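BAG family molecular chaperone regulator 4 (Arabidopsis thaliana, PDB 4HWH) binds the ATPase domain of HSP70/HSC70 chaperones and probably acts as a co-chaperone regulating programmed cell death and stress responses. Local coordinates at residues Ala6-Leu17 / Leu45-Ile56. Sequence-based numbering, arbitrary orientation.
Sequences AVNAVTGEVDKL and LLMRQLLKLDGI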
loop_
_atom_site.group_PDB
_atom_site.type_symbol
_atom_site.label_atom_id
_atom_site.label_comp_id
_atom_site.label_asym_id
_atom_site.label_seq_id
_atom_site.Cartn_x
_atom_site.Cartn_y
_atom_site.Cartn_z
ATOM N N ALA A 6 -7.024 10.751 11.905
ATOM C CA ALA A 6 -7.251 9.407 11.393
ATOM C C ALA A 6 -6.648 9.224 10.002
ATOM O O ALA A 6 -6.046 8.195 9.712
ATOM C CB ALA A 6 -8.741 9.089 11.377
ATOM N N VAL A 7 -6.818 10.223 9.142
ATOM C CA VAL A 7 -6.255 10.159 7.799
ATOM C C VAL A 7 -4.734 10.201 7.868
ATOM O O VAL A 7 -4.051 9.450 7.173
ATOM C CB VAL A 7 -6.768 11.303 6.903
ATOM C CG1 VAL A 7 -6.136 11.214 5.523
ATOM C CG2 VAL A 7 -8.282 11.249 6.796
ATOM N N ASN A 8 -4.209 11.080 8.714
ATOM C CA ASN A 8 -2.769 11.169 8.927
ATOM C C ASN A 8 -2.196 9.844 9.411
ATOM O O ASN A 8 -1.102 9.446 9.009
ATOM C CB ASN A 8 -2.441 12.275 9.933
ATOM C CG ASN A 8 -2.753 13.659 9.399
ATOM O OD1 ASN A 8 -2.897 13.853 8.192
ATOM N ND2 ASN A 8 -2.855 14.631 10.299
ATOM N N ALA A 9 -2.943 9.165 10.277
ATOM C CA ALA A 9 -2.540 7.856 10.781
ATOM C C ALA A 9 -2.424 6.849 9.645
ATOM O O ALA A 9 -1.481 6.063 9.588
ATOM C CB ALA A 9 -3.525 7.362 11.828
ATOM N N VAL A 10 -3.396 6.868 8.741
ATOM C CA VAL A 10 -3.352 5.984 7.587
ATOM C C VAL A 10 -2.166 6.333 6.694
ATOM O O VAL A 10 -1.433 5.449 6.247
ATOM C CB VAL A 10 -4.644 6.058 6.767
ATOM C CG1 VAL A 10 -4.452 5.373 5.424
ATOM C CG2 VAL A 10 -5.782 5.421 7.537
ATOM N N THR A 11 -1.980 7.625 6.444
ATOM C CA THR A 11 -0.883 8.091 5.602
ATOM C C THR A 11 0.459 7.561 6.098
ATOM O O THR A 11 1.293 7.121 5.309
ATOM C CB THR A 11 -0.841 9.630 5.528
ATOM O OG1 THR A 11 -1.992 10.101 4.817
ATOM C CG2 THR A 11 0.411 10.100 4.810
ATOM N N GLY A 12 0.658 7.600 7.410
ATOM C CA GLY A 12 1.888 7.108 8.002
ATOM C C GLY A 12 2.086 5.629 7.729
ATOM O O GLY A 12 3.206 5.168 7.504
ATOM N N GLU A 13 0.990 4.881 7.744
ATOM C CA GLU A 13 1.070 3.447 7.517
ATOM C C GLU A 13 1.307 3.159 6.038
ATOM O O GLU A 13 2.080 2.270 5.681
ATOM C CB GLU A 13 -0.201 2.754 8.001
ATOM C CG GLU A 13 -0.018 1.271 8.209
ATOM C CD GLU A 13 1.146 0.971 9.132
ATOM O OE1 GLU A 13 1.350 1.735 10.101
ATOM O OE2 GLU A 13 1.855 -0.027 8.886
ATOM N N VAL A 14 0.646 3.924 5.179
ATOM C CA VAL A 14 0.835 3.772 3.745
ATOM C C VAL A 14 2.267 4.136 3.344
ATOM O O VAL A 14 2.839 3.525 2.440
ATOM C CB VAL A 14 -0.196 4.598 2.950
ATOM C CG1 VAL A 14 0.058 4.475 1.460
ATOM C CG2 VAL A 14 -1.608 4.125 3.289
ATOM N N ASP A 15 2.851 5.120 4.025
ATOM C CA ASP A 15 4.254 5.461 3.805
ATOM C C ASP A 15 5.142 4.246 4.048
ATOM O O ASP A 15 6.017 3.930 3.242
ATOM C CB ASP A 15 4.700 6.608 4.719
ATOM C CG ASP A 15 4.201 7.961 4.249
ATOM O OD1 ASP A 15 3.730 8.061 3.098
ATOM O OD2 ASP A 15 4.290 8.930 5.031
ATOM N N LYS A 16 4.917 3.565 5.166
ATOM C CA LYS A 16 5.685 2.369 5.481
ATOM C C LYS A 16 5.504 1.313 4.397
ATOM O O LYS A 16 6.463 0.666 3.975
ATOM C CB LYS A 16 5.269 1.807 6.842
ATOM C CG LYS A 16 5.798 2.608 8.028
ATOM C CD LYS A 16 5.263 2.058 9.348
ATOM C CE LYS A 16 5.674 2.932 10.520
ATOM N NZ LYS A 16 5.141 2.410 11.808
ATOM N N LEU A 17 4.267 1.137 3.949
ATOM C CA LEU A 17 3.984 0.160 2.908
ATOM C C LEU A 17 4.616 0.570 1.581
ATOM O O LEU A 17 5.108 -0.270 0.832
ATOM C CB LEU A 17 2.474 -0.050 2.767
ATOM C CG LEU A 17 1.860 -0.768 3.976
ATOM C CD1 LEU A 17 0.331 -0.673 3.979
ATOM C CD2 LEU A 17 2.317 -2.222 4.014
ATOM N N LEU A 45 -2.268 -5.613 3.468
ATOM C CA LEU A 45 -2.129 -4.501 4.396
ATOM C C LEU A 45 -2.603 -3.201 3.759
ATOM O O LEU A 45 -3.147 -2.333 4.436
ATOM C CB LEU A 45 -0.693 -4.384 4.902
ATOM C CG LEU A 45 -0.258 -5.535 5.816
ATOM C CD1 LEU A 45 1.217 -5.413 6.166
ATOM C CD2 LEU A 45 -1.114 -5.572 7.081
ATOM N N LEU A 46 -2.403 -3.076 2.452
ATOM C CA LEU A 46 -2.930 -1.934 1.718
ATOM C C LEU A 46 -4.456 -1.931 1.750
ATOM O O LEU A 46 -5.078 -0.885 1.913
ATOM C CB LEU A 46 -2.419 -1.941 0.278
ATOM C CG LEU A 46 -0.944 -1.569 0.122
ATOM C CD1 LEU A 46 -0.441 -1.928 -1.270
ATOM C CD2 LEU A 46 -0.730 -0.086 0.408
ATOM N N MET A 47 -5.057 -3.109 1.600
ATOM C CA MET A 47 -6.514 -3.231 1.655
ATOM C C MET A 47 -7.063 -2.845 3.029
ATOM O O MET A 47 -8.126 -2.234 3.136
ATOM C CB MET A 47 -6.948 -4.649 1.275
ATOM C CG MET A 47 -6.709 -4.978 -0.195
ATOM S SD MET A 47 -7.345 -6.593 -0.688
ATOM C CE MET A 47 -6.714 -6.716 -2.362
ATOM N N ARG A 48 -6.330 -3.194 4.079
ATOM C CA ARG A 48 -6.737 -2.840 5.432
ATOM C C ARG A 48 -6.731 -1.326 5.617
ATOM O O ARG A 48 -7.598 -0.768 6.291
ATOM C CB ARG A 48 -5.816 -3.507 6.456
ATOM C CG ARG A 48 -5.987 -5.016 6.547
ATOM C CD ARG A 48 -7.168 -5.377 7.434
ATOM N NE ARG A 48 -6.979 -4.888 8.795
ATOM C CZ ARG A 48 -7.946 -4.802 9.703
ATOM N NH1 ARG A 48 -7.675 -4.341 10.917
ATOM N NH2 ARG A 48 -9.182 -5.170 9.397
ATOM N N GLN A 49 -5.748 -0.658 5.016
ATOM C CA GLN A 49 -5.685 0.794 5.097
ATOM C C GLN A 49 -6.846 1.420 4.333
ATOM O O GLN A 49 -7.382 2.447 4.743
ATOM C CB GLN A 49 -4.331 1.324 4.610
ATOM C CG GLN A 49 -3.183 0.986 5.554
ATOM C CD GLN A 49 -3.454 1.423 6.988
ATOM O OE1 GLN A 49 -3.822 2.571 7.244
ATOM N NE2 GLN A 49 -3.264 0.509 7.929
ATOM N N LEU A 50 -7.244 0.783 3.237
ATOM C CA LEU A 50 -8.375 1.254 2.447
ATOM C C LEU A 50 -9.659 1.162 3.272
ATOM O O LEU A 50 -10.489 2.069 3.253
ATOM C CB LEU A 50 -8.507 0.423 1.169
ATOM C CG LEU A 50 -9.246 1.036 -0.017
ATOM C CD1 LEU A 50 -8.614 2.362 -0.409
ATOM C CD2 LEU A 50 -9.239 0.064 -1.191
ATOM N N LEU A 51 -9.811 0.061 3.999
ATOM C CA LEU A 51 -10.969 -0.126 4.868
ATOM C C LEU A 51 -11.019 0.938 5.953
ATOM O O LEU A 51 -12.086 1.454 6.284
ATOM C CB LEU A 51 -10.941 -1.516 5.504
ATOM C CG LEU A 51 -11.260 -2.686 4.576
ATOM C CD1 LEU A 51 -11.034 -4.001 5.307
ATOM C CD2 LEU A 51 -12.687 -2.580 4.076
ATOM N N LYS A 52 -9.856 1.261 6.510
ATOM C CA LYS A 52 -9.765 2.292 7.534
ATOM C C LYS A 52 -10.258 3.628 6.981
ATOM O O LYS A 52 -11.072 4.301 7.608
ATOM C CB LYS A 52 -8.330 2.414 8.055
ATOM C CG LYS A 52 -8.183 3.373 9.230
ATOM C CD LYS A 52 -6.870 3.161 9.974
ATOM C CE LYS A 52 -6.779 4.064 11.201
ATOM N NZ LYS A 52 -5.488 3.912 11.933
ATOM N N LEU A 53 -9.774 3.999 5.799
ATOM C CA LEU A 53 -10.224 5.225 5.146
ATOM C C LEU A 53 -11.730 5.201 4.886
ATOM O O LEU A 53 -12.403 6.219 5.037
ATOM C CB LEU A 53 -9.464 5.461 3.835
ATOM C CG LEU A 53 -7.980 5.834 3.924
ATOM C CD1 LEU A 53 -7.318 5.742 2.557
ATOM C CD2 LEU A 53 -7.798 7.227 4.512
ATOM N N ASP A 54 -12.253 4.042 4.489
ATOM C CA ASP A 54 -13.682 3.903 4.208
ATOM C C ASP A 54 -14.534 4.283 5.414
ATOM O O ASP A 54 -15.651 4.777 5.265
ATOM C CB ASP A 54 -14.024 2.468 3.792
ATOM C CG ASP A 54 -13.568 2.139 2.388
ATOM O OD1 ASP A 54 -13.304 3.076 1.606
ATOM O OD2 ASP A 54 -13.482 0.933 2.068
ATOM N N GLY A 55 -14.005 4.037 6.609
ATOM C CA GLY A 55 -14.744 4.284 7.833
ATOM C C GLY A 55 -14.551 5.679 8.398
ATOM O O GLY A 55 -15.169 6.037 9.398
ATOM N N ILE A 56 -13.690 6.466 7.762
ATOM C CA ILE A 56 -13.445 7.833 8.210
ATOM C C ILE A 56 -14.450 8.802 7.602
ATOM O O ILE A 56 -14.438 9.050 6.396
ATOM C CB ILE A 56 -12.026 8.311 7.856
ATOM C CG1 ILE A 56 -10.976 7.478 8.591
ATOM C CG2 ILE A 56 -11.862 9.780 8.212
ATOM C CD1 ILE A 56 -9.555 7.797 8.181
#
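Gln49 is the knob at the middle of this interface, set into a hole formed by Val10, Glu13, Val14 and Leu17. Its chain bends about the CB-CG bond (chi2 -53°), which lays the amide between Val10 and Glu13: OE1 lies against Val10 CG1 at 3.4 Å, while NE2 rests on the aliphatic part of Glu13, 3.3 Å from CG. No hydrogen bond links the two segments, so even this polar group meets its neighbours by van der Waals contact. Val10 packs against three residues of the facing helix, Gln49, Lys52 and Leu53. Its CG2 presses on Lys52 CD at 3.5 Å, slightly tight for two carbons, and its CG1 reaches Leu53 CG at 3.9 Å. At one end Leu17 fits between Leu45 and Leu46, with CD1 3.8 Å from Leu46 CD2; at the other, Ile56, just past the helix end, brings CD1 to within 3.5 Å of Ala6 CB and also touches Val7. The outer side is looser. Lys52 runs extended along Val10 toward exposed Ala9, where NZ is still 4.0 Å from CB, and the carboxylate of Glu13 turns away toward a bound malonic acid. On another flank, Val7 and Val14 also touch helix 63-86. The axes of segments 6-17 and 45-54 pass 10.1 Å apart and run antiparallel at 171°, the pairing of helices 3-29 and 36-54 within the three-helix bundle of the BAG domain.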